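PDB 3B8X: pyridoxamine 5-phosphate-dependent dehydrase, which catalyses removal of the C3' hydroxyl from GDP-4-keto-6-deoxy-D-mannose by a combined transamination and deoxygenation, a step in the biosynthesis of L-colitose. Local coordinates for residues Ile262-Leu265 and Lys266-Pro269; Ser11-Asp14 and Asp15-Lys19; Gly218-Arg221 and Asn222-Lys225. The protein carries 1 engineered substitution. One frame throughout, in Å; residues are numbered along the deposited sequence.

Contact 1: residues Ile262-Leu265 and Lys266-Pro269; sequences IEQL and KKLP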
loop_
_atom_site.group_PDB
_atom_site.type_symbol
_atom_site.label_atom_id
_atom_site.label_comp_id
_atom_site.label_asym_id
_atom_site.label_seq_id
_atom_site.Cartn_x
_atom_site.Cartn_y
_atom_site.Cartn_z
ATOM N N ILE B 262 -1.937 -20.053 3.563
ATOM C CA ILE B 262 -1.416 -21.407 3.388
ATOM C C ILE B 262 -2.562 -22.405 3.478
ATOM O O ILE B 262 -2.615 -23.370 2.726
ATOM C CB ILE B 262 -0.460 -21.705 4.541
ATOM C CG1 ILE B 262 0.864 -20.967 4.289
ATOM C CG2 ILE B 262 -0.375 -23.212 4.779
ATOM C CD1 ILE B 262 1.675 -20.618 5.580
ATOM N N GLU B 263 -3.493 -22.103 4.386
ATOM C CA GLU B 263 -4.611 -22.984 4.652
ATOM C C GLU B 263 -5.480 -22.904 3.430
ATOM O O GLU B 263 -5.935 -23.922 2.954
ATOM C CB GLU B 263 -5.382 -22.531 5.899
ATOM C CG GLU B 263 -4.628 -22.738 7.210
ATOM C CD GLU B 263 -3.950 -24.106 7.340
ATOM O OE1 GLU B 263 -4.405 -25.114 6.745
ATOM O OE2 GLU B 263 -2.952 -24.177 8.082
ATOM N N GLN B 264 -5.680 -21.688 2.926
ATOM C CA GLN B 264 -6.528 -21.424 1.751
ATOM C C GLN B 264 -6.039 -22.160 0.500
ATOM O O GLN B 264 -6.836 -22.728 -0.233
ATOM C CB GLN B 264 -6.635 -19.904 1.506
ATOM C CG GLN B 264 -7.457 -19.138 2.558
ATOM C CD GLN B 264 -8.959 -19.361 2.453
ATOM O OE1 GLN B 264 -9.645 -18.682 1.688
ATOM N NE2 GLN B 264 -9.483 -20.314 3.237
ATOM N N LEU B 265 -4.732 -22.148 0.253
ATOM C CA LEU B 265 -4.153 -22.814 -0.904
ATOM C C LEU B 265 -4.505 -24.308 -0.879
ATOM O O LEU B 265 -4.700 -24.922 -1.919
ATOM C CB LEU B 265 -2.629 -22.616 -0.991
ATOM C CG LEU B 265 -2.147 -21.181 -1.316
ATOM C CD1 LEU B 265 -0.656 -21.020 -1.422
ATOM C CD2 LEU B 265 -2.708 -20.677 -2.628
ATOM N N LYS B 266 -4.596 -24.903 0.302
ATOM C CA LYS B 266 -4.936 -26.306 0.289
ATOM C C LYS B 266 -6.362 -26.539 -0.150
ATOM O O LYS B 266 -6.674 -27.572 -0.753
ATOM C CB LYS B 266 -4.704 -26.926 1.642
ATOM C CG LYS B 266 -3.355 -26.571 2.200
ATOM C CD LYS B 266 -3.298 -26.990 3.640
ATOM C CE LYS B 266 -1.892 -27.308 4.062
ATOM N NZ LYS B 266 -1.804 -27.644 5.500
ATOM N N LYS B 267 -7.241 -25.583 0.128
ATOM C CA LYS B 267 -8.639 -25.790 -0.222
ATOM C C LYS B 267 -8.952 -25.384 -1.659
ATOM O O LYS B 267 -9.978 -25.775 -2.217
ATOM C CB LYS B 267 -9.535 -24.970 0.716
ATOM C CG LYS B 267 -9.766 -25.598 2.114
ATOM C CD LYS B 267 -10.148 -24.537 3.132
ATOM C CE LYS B 267 -10.403 -25.081 4.544
ATOM N NZ LYS B 267 -9.606 -24.302 5.443
ATOM N N LEU B 268 -8.090 -24.553 -2.232
ATOM C CA LEU B 268 -8.345 -24.021 -3.572
ATOM C C LEU B 268 -8.904 -24.963 -4.646
ATOM O O LEU B 268 -9.841 -24.633 -5.383
ATOM C CB LEU B 268 -7.118 -23.261 -4.074
ATOM C CG LEU B 268 -7.244 -22.637 -5.450
ATOM C CD1 LEU B 268 -8.146 -21.451 -5.336
ATOM C CD2 LEU B 268 -5.856 -22.238 -5.882
ATOM N N PRO B 269 -8.283 -26.131 -4.775
ATOM C CA PRO B 269 -8.689 -27.059 -5.827
ATOM C C PRO B 269 -10.168 -27.405 -5.678
ATOM O O PRO B 269 -10.931 -27.465 -6.645
ATOM C CB PRO B 269 -7.780 -28.289 -5.595
ATOM C CG PRO B 269 -6.527 -27.698 -4.906
ATOM C CD PRO B 269 -7.164 -26.661 -3.963
HETATM O O HOH W 1 -6.735 -25.676 4.926
HETATM O O HOH W 2 -3.935 -27.520 7.218
#
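Glu-263 OE1 is gripped by two waters and, more loosely, by the ammonium group of Lys-266, whose NZ lies 3.8 Å from OE1, a long salt bridge. One water donates to OE1 and accepts from Lys-266 NZ, bridging the gap that the direct ion pair leaves wide. The other donates to both OE1 and the backbone O of Glu-263, reaching the latter at 2.8 Å, and accepts from Lys-267 NZ, so a single water ties three polar atoms together. The two side chains of the pair run alongside each other, pointing the same way. Lys-266 is extended beyond CG, while Glu-263 folds at chi2 (-45°), which brings its carboxylate beside CD of the lysine. Near its root the lysine chain passes the previous turn, with CG of Lys-266 3.3 Å from Ile-262 O. Opposite charges three residues apart suit this surface, where an aliphatic stem can cover the helix and its end still meet water. Lys-267 NZ, besides that water, makes salt bridges with Glu-17 and Asp-14, and the buried amide of Gln-264 is satisfied by Glu-17, Thr-12 and Ala-193. On the apolar side Leu-265 packs against helix 34-47 and Leu-268 against Ile-192, as branched aliphatic residues should in a buried face. In the backbone, Leu-268 N bonds Gln-264 O at 3.0 Å, and the same oxygen receives a weak bond from Lys-267 N. Pro-269 has no N-H to return to Leu-265 O, and its CD sits 3.6 Å from that oxygen; Leu-268 N gives the oxygen a weak bond. Together these features describe an i, i+3 acid-lysine pair just ahead of a proline kink within the long helix 255-286.

Contact 2: residues Ser11-Asp14 and Asp15-Lys19; sequences STWD and DLEYK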
loop_
_atom_site.group_PDB
_atom_site.type_symbol
_atom_site.label_atom_id
_atom_site.label_comp_id
_atom_site.label_asym_id
_atom_site.label_seq_id
_atom_site.Cartn_x
_atom_site.Cartn_y
_atom_site.Cartn_z
ATOM N N SER B 11 -17.999 -16.836 3.589
ATOM C CA SER B 11 -16.704 -17.168 4.203
ATOM C C SER B 11 -16.098 -18.411 3.548
ATOM O O SER B 11 -16.822 -19.391 3.297
ATOM C CB SER B 11 -16.869 -17.425 5.710
ATOM O OG SER B 11 -15.624 -17.715 6.319
ATOM N N THR B 12 -14.779 -18.398 3.335
ATOM C CA THR B 12 -14.056 -19.547 2.778
ATOM C C THR B 12 -13.195 -20.173 3.881
ATOM O O THR B 12 -12.400 -21.066 3.624
ATOM C CB THR B 12 -13.087 -19.087 1.693
ATOM O OG1 THR B 12 -12.212 -18.108 2.273
ATOM C CG2 THR B 12 -13.863 -18.469 0.593
ATOM N N TRP B 13 -13.374 -19.705 5.122
ATOM C CA TRP B 13 -12.598 -20.182 6.239
ATOM C C TRP B 13 -13.333 -21.190 7.094
ATOM O O TRP B 13 -14.574 -21.173 7.215
ATOM C CB TRP B 13 -12.280 -19.048 7.207
ATOM C CG TRP B 13 -11.410 -17.949 6.690
ATOM C CD1 TRP B 13 -10.842 -17.846 5.464
ATOM C CD2 TRP B 13 -10.910 -16.857 7.461
ATOM N NE1 TRP B 13 -10.043 -16.720 5.405
ATOM C CE2 TRP B 13 -10.096 -16.083 6.619
ATOM C CE3 TRP B 13 -11.089 -16.447 8.793
ATOM C CZ2 TRP B 13 -9.529 -14.864 7.038
ATOM C CZ3 TRP B 13 -10.492 -15.266 9.226
ATOM C CH2 TRP B 13 -9.727 -14.478 8.336
ATOM N N ASP B 14 -12.519 -22.030 7.723
ATOM C CA ASP B 14 -12.963 -22.993 8.715
ATOM C C ASP B 14 -12.045 -22.929 9.902
ATOM O O ASP B 14 -11.264 -21.981 10.062
ATOM C CB ASP B 14 -13.284 -24.433 8.231
ATOM C CG ASP B 14 -12.097 -25.205 7.688
ATOM O OD1 ASP B 14 -10.931 -24.785 7.859
ATOM O OD2 ASP B 14 -12.329 -26.260 7.039
ATOM N N ASP B 15 -12.160 -23.928 10.757
ATOM C CA ASP B 15 -11.335 -23.945 11.939
ATOM C C ASP B 15 -9.863 -23.772 11.564
ATOM O O ASP B 15 -9.109 -23.192 12.338
ATOM C CB ASP B 15 -11.546 -25.239 12.743
ATOM C CG ASP B 15 -11.147 -26.511 11.950
ATOM O OD1 ASP B 15 -11.978 -27.041 11.164
ATOM O OD2 ASP B 15 -10.001 -27.000 12.120
ATOM N N LEU B 16 -9.439 -24.295 10.411
ATOM C CA LEU B 16 -8.034 -24.247 10.021
ATOM C C LEU B 16 -7.491 -22.844 9.871
ATOM O O LEU B 16 -6.343 -22.575 10.247
ATOM C CB LEU B 16 -7.720 -25.089 8.783
ATOM C CG LEU B 16 -8.011 -26.589 8.941
ATOM C CD1 LEU B 16 -7.572 -27.338 7.698
ATOM C CD2 LEU B 16 -7.306 -27.137 10.175
ATOM N N GLU B 17 -8.300 -21.942 9.331
ATOM C CA GLU B 17 -7.819 -20.576 9.195
ATOM C C GLU B 17 -7.694 -19.930 10.563
ATOM O O GLU B 17 -6.729 -19.245 10.840
ATOM C CB GLU B 17 -8.653 -19.765 8.225
ATOM C CG GLU B 17 -8.312 -20.135 6.770
ATOM C CD GLU B 17 -8.986 -21.417 6.328
ATOM O OE1 GLU B 17 -9.862 -21.901 7.052
ATOM O OE2 GLU B 17 -8.646 -21.953 5.259
ATOM N N TYR B 18 -8.622 -20.223 11.454
ATOM C CA TYR B 18 -8.576 -19.681 12.812
ATOM C C TYR B 18 -7.423 -20.243 13.603
ATOM O O TYR B 18 -6.819 -19.549 14.417
ATOM C CB TYR B 18 -9.891 -19.998 13.501
ATOM C CG TYR B 18 -10.975 -19.055 13.029
ATOM C CD1 TYR B 18 -11.787 -19.364 11.920
ATOM C CD2 TYR B 18 -11.132 -17.804 13.648
ATOM C CE1 TYR B 18 -12.739 -18.442 11.474
ATOM C CE2 TYR B 18 -12.055 -16.883 13.202
ATOM C CZ TYR B 18 -12.881 -17.221 12.139
ATOM O OH TYR B 18 -13.831 -16.308 11.738
ATOM N N LYS B 19 -7.115 -21.505 13.345
ATOM C CA LYS B 19 -5.984 -22.156 13.990
ATOM C C LYS B 19 -4.675 -21.512 13.519
ATOM O O LYS B 19 -3.697 -21.411 14.266
ATOM C CB LYS B 19 -5.975 -23.674 13.688
ATOM C CG LYS B 19 -6.763 -24.507 14.712
ATOM C CD LYS B 19 -7.483 -25.694 14.086
ATOM C CE LYS B 19 -8.761 -26.030 14.858
ATOM N NZ LYS B 19 -8.692 -27.355 15.544
#
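Glu-17 OE1 takes the backbone N-H of Asp-14 in an almost straight bond of 2.7 Å, the reciprocal half of a capping box. In the other half Asp-14, the N-cap residue, uses OD1 to take the N2 N-H, that of Leu-16, at 3.0 Å in place of the usual N3 N-H, the donor standing well above the carboxylate plane. With chi1 at 65°, the Asp-14 carboxylate swings back over the first turn, and its short acidic chain suits the N-H groups that lack partners there. The two acids come close, OD1 of Asp-14 lying 3.2 Å from OE1 of Glu-17; the Lys-267 ammonium probably offsets the charge. The stem of Glu-17 also serves Trp-13: CB rests over the five-membered ring, 3.8 Å from its centroid, in a CH-pi contact. Farther along the same indole, the edge of the six-membered ring meets the face of Tyr-18 in a T-shaped stack, planes at 80° and CE3 of Trp-13 3.7 Å from CE1 of Tyr-18. Ser-11 OG accepts from Trp-13 N in an ST turn in the loop just before the cap. Trp-13 NE1 bonds Ala-193 O, and its ring meets Phe-30 of the second subunit. The start of helix 15-27 is thus set against helix 255-286, with Gln-264 touching Trp-13 and Glu-263 touching Glu-17.

Contact 3: residues Gly218-Arg221 and Asn222-Lys225; sequences GWTR and NLPK. With G4M ([(2R,3S,4R,5R)-5-(2-amino-6-oxo-1,6-dihydro-9H-purin-9-yl)-3,4-dihydroxytetrahydrofuran-2-yl]methyl (2R,3S,4S,5S,6R)-3,4-dihydroxy-5-[({3-hydroxy-2-methyl-5-[(phosphonooxy)methyl]pyridin-4-yl}methyl)amino]-6-methyltetrahydro-2H-pyran-2-yl dihydrogen diphosphate), chain G.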
loop_
_atom_site.group_PDB
_atom_site.type_symbol
_atom_site.label_atom_id
_atom_site.label_comp_id
_atom_site.label_asym_id
_atom_site.label_seq_id
_atom_site.Cartn_x
_atom_site.Cartn_y
_atom_site.Cartn_z
ATOM N N GLY B 218 12.448 -0.207 -0.007
ATOM C CA GLY B 218 13.526 -0.049 -0.964
ATOM C C GLY B 218 14.868 -0.409 -0.341
ATOM O O GLY B 218 15.916 -0.026 -0.819
ATOM N N TRP B 219 14.829 -1.152 0.755
ATOM C CA TRP B 219 16.039 -1.529 1.452
ATOM C C TRP B 219 16.530 -2.915 1.031
ATOM O O TRP B 219 15.934 -3.589 0.184
ATOM C CB TRP B 219 15.828 -1.415 2.969
ATOM C CG TRP B 219 14.840 -2.468 3.575
ATOM C CD1 TRP B 219 14.350 -3.626 3.011
ATOM C CD2 TRP B 219 14.242 -2.380 4.871
ATOM N NE1 TRP B 219 13.547 -4.294 3.926
ATOM C CE2 TRP B 219 13.500 -3.562 5.077
ATOM C CE3 TRP B 219 14.398 -1.482 5.939
ATOM C CZ2 TRP B 219 12.833 -3.814 6.268
ATOM C CZ3 TRP B 219 13.786 -1.770 7.142
ATOM C CH2 TRP B 219 12.984 -2.902 7.277
ATOM N N THR B 220 17.657 -3.336 1.578
ATOM C CA THR B 220 18.207 -4.594 1.137
ATOM C C THR B 220 17.951 -5.744 2.088
ATOM O O THR B 220 18.434 -6.834 1.881
ATOM C CB THR B 220 19.710 -4.461 1.009
ATOM O OG1 THR B 220 20.241 -4.146 2.304
ATOM C CG2 THR B 220 20.041 -3.326 0.016
ATOM N N ARG B 221 17.181 -5.506 3.133
ATOM C CA ARG B 221 17.007 -6.536 4.126
ATOM C C ARG B 221 16.516 -7.884 3.648
ATOM O O ARG B 221 16.826 -8.906 4.248
ATOM C CB ARG B 221 16.047 -6.056 5.197
ATOM C CG ARG B 221 16.681 -5.032 6.071
ATOM C CD ARG B 221 16.118 -5.092 7.474
ATOM N NE ARG B 221 16.481 -3.870 8.181
ATOM C CZ ARG B 221 15.877 -3.456 9.284
ATOM N NH1 ARG B 221 14.921 -4.186 9.835
ATOM N NH2 ARG B 221 16.268 -2.333 9.849
ATOM N N ASN B 222 15.620 -7.878 2.679
ATOM C CA ASN B 222 14.970 -9.110 2.282
ATOM C C ASN B 222 15.623 -9.673 1.075
ATOM O O ASN B 222 15.130 -10.642 0.530
ATOM C CB ASN B 222 13.470 -8.904 2.024
ATOM C CG ASN B 222 12.754 -8.391 3.231
ATOM O OD1 ASN B 222 12.098 -7.343 3.215
ATOM N ND2 ASN B 222 12.869 -9.147 4.307
ATOM N N LEU B 223 16.721 -9.045 0.670
ATOM C CA LEU B 223 17.498 -9.515 -0.458
ATOM C C LEU B 223 18.551 -10.512 0.073
ATOM O O LEU B 223 19.061 -10.385 1.197
ATOM C CB LEU B 223 18.235 -8.339 -1.067
ATOM C CG LEU B 223 17.368 -7.306 -1.769
ATOM C CD1 LEU B 223 18.273 -6.191 -2.282
ATOM C CD2 LEU B 223 16.663 -7.986 -2.928
ATOM N N PRO B 224 18.868 -11.514 -0.732
ATOM C CA PRO B 224 19.897 -12.488 -0.365
ATOM C C PRO B 224 21.270 -11.788 -0.524
ATOM O O PRO B 224 21.392 -10.771 -1.206
ATOM C CB PRO B 224 19.712 -13.602 -1.403
ATOM C CG PRO B 224 18.911 -12.985 -2.522
ATOM C CD PRO B 224 18.071 -11.930 -1.894
ATOM N N LYS B 225 22.318 -12.350 0.064
ATOM C CA LYS B 225 23.654 -11.753 -0.010
ATOM C C LYS B 225 24.094 -11.452 -1.438
ATOM O O LYS B 225 24.660 -10.408 -1.747
ATOM C CB LYS B 225 24.664 -12.655 0.681
ATOM C CG LYS B 225 26.039 -12.045 0.769
ATOM C CD LYS B 225 26.342 -11.602 2.169
ATOM C CE LYS B 225 27.836 -11.579 2.334
ATOM N NZ LYS B 225 28.530 -11.236 1.042
HETATM O OP3 G4M G . 7.437 1.662 8.926
HETATM P PL G4M G . 6.157 2.478 8.415
HETATM O OP1 G4M G . 5.808 2.125 6.921
HETATM O OP2 G4M G . 4.871 2.259 9.349
HETATM O OP4 G4M G . 6.413 4.059 8.551
HETATM C C5B G4M G . 7.365 4.511 7.608
HETATM C C5L G4M G . 8.124 5.717 8.170
HETATM C C6L G4M G . 7.950 6.979 7.613
HETATM N N1L G4M G . 8.605 8.065 8.051
HETATM C C2L G4M G . 9.551 7.970 8.965
HETATM C C2A G4M G . 10.313 9.241 9.326
HETATM C C3L G4M G . 9.820 6.725 9.579
HETATM O O3L G4M G . 10.797 6.606 10.511
HETATM C C4L G4M G . 9.088 5.572 9.176
HETATM C C4A G4M G . 9.371 4.308 9.712
HETATM N N4A G4M G . 10.309 4.189 10.645
HETATM C C4G G4M G . 10.503 2.985 11.303
HETATM C C5G G4M G . 11.990 2.715 11.552
HETATM C C6G G4M G . 12.590 3.909 12.295
HETATM O O5G G4M G . 12.088 1.562 12.388
HETATM C C3G G4M G . 9.876 1.798 10.555
HETATM O O3G G4M G . 8.769 1.299 11.327
HETATM C C2G G4M G . 10.945 0.699 10.321
HETATM O O2G G4M G . 10.332 -0.498 9.800
HETATM C C1G G4M G . 11.767 0.393 11.606
HETATM O O1G G4M G . 13.005 -0.251 11.255
HETATM P P2 G4M G . 13.099 -1.403 12.354
HETATM O O3P G4M G . 13.011 -0.816 13.853
HETATM O O4P G4M G . 14.539 -2.077 12.172
HETATM O OPP G4M G . 11.877 -2.431 12.093
HETATM P P G4M G . 12.322 -3.926 12.536
HETATM O O1P G4M G . 13.916 -4.170 12.562
HETATM O O2P G4M G . 11.690 -4.923 11.440
HETATM O "O5'" G4M G . 11.660 -4.320 13.973
HETATM C "C5'" G4M G . 12.253 -3.583 15.040
HETATM C "C4'" G4M G . 12.525 -4.512 16.231
HETATM O "O4'" G4M G . 11.289 -5.071 16.769
HETATM C "C3'" G4M G . 13.407 -5.720 15.790
HETATM O "O3'" G4M G . 14.310 -6.117 16.825
HETATM C "C2'" G4M G . 12.363 -6.814 15.474
HETATM O "O2'" G4M G . 12.877 -8.116 15.789
HETATM C "C1'" G4M G . 11.232 -6.477 16.457
HETATM N N9 G4M G . 9.936 -6.833 15.880
HETATM C C8 G4M G . 9.385 -6.299 14.750
HETATM N N7 G4M G . 8.218 -6.861 14.561
HETATM C C4 G4M G . 9.088 -7.750 16.402
HETATM C C5 G4M G . 7.976 -7.765 15.556
HETATM C C6 G4M G . 6.906 -8.630 15.884
HETATM O O6 G4M G . 5.896 -8.671 15.213
HETATM N N3 G4M G . 9.129 -8.538 17.467
HETATM C C2 G4M G . 8.134 -9.342 17.752
HETATM N N1 G4M G . 7.017 -9.399 16.982
HETATM N N2 G4M G . 8.211 -10.131 18.867
HETATM O O HOH W 3 14.867 -6.163 0.666
HETATM O O HOH W 4 17.980 -11.915 3.270
#
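Thr-220 and Leu-223 form the close-packed half of this turn: the leucine crosses the threonine at about a right angle, with its CD1 4.0 Å from Thr-220 CB. The leucine chain also lies over the backbone, CB being 3.3 Å from Thr-220 O. That oxygen accepts the N-H of Leu-223 at 3.0 Å, and Lys-233 gives it a second bond. A beta-branched threonine and a leucine suit this buried place, the hydroxyl of Thr-220 being taken by Glu-240. The other tight layer is built by Trp-219 and Arg-221. Trp-219 holds CG between its backbone N and carbonyl carbon (chi1 69°), which turns the indole back under the arginine chain. CG of the arginine rides over the centre of the indole, and CZ3 of the tryptophan in turn lies beneath the guanidinium, 3.4 Å from its plane. The backbone makes a type I beta turn from Thr-220 to Leu-223, in the loop between helix 205-214 and strand 226-227, and Arg-221, second residue of the turn, extends from it into the ligand pocket. There NH1 reaches both halves of the diphosphate in the conjugate of GDP-perosamine with the pyridoxal phosphate cofactor, bonding O1P at 2.9 Å and O4P at 3.2 Å. Backbone O of Ser-241 accepts from NE, which fixes the rotation of the flat group, and a guanidinium suits a diphosphate because it can meet several oxygens in its own plane. The far side is looser. Asn-222 OD1 approaches the indole at its edge, in plane, but the bond from Trp-219 NE1 is weak at 3.4 Å, however straight. Water joins the backbone here: one molecule accepts from Asn-222 N at 2.7 Å and donates to Trp-219 O, while another donates to Leu-223 O, which it shares with Lys-233, and only weakly to Arg-221 O.

From the N terminus, contact 2 comes first and closes the loop 11-14 onto the opening turn of helix 15-27. Contact 3 follows some two hundred residues later, closing a turn between helix 205-214 and strand 226-227, and contact 1 lies wholly within helix 255-286. The three stand in series, none nested or crossed. Contacts 1 and 2 nevertheless touch: the N-terminal helix is tied to the long one at Lys-267 NZ and Glu-17 OE2, 2.5 Å apart, and Gln-264 probably bonds Thr-12. Contact 3 stays apart, its nearest atoms about 16 Å from contact 1 and about 23 Å from contact 2, and it serves the ligand pocket instead.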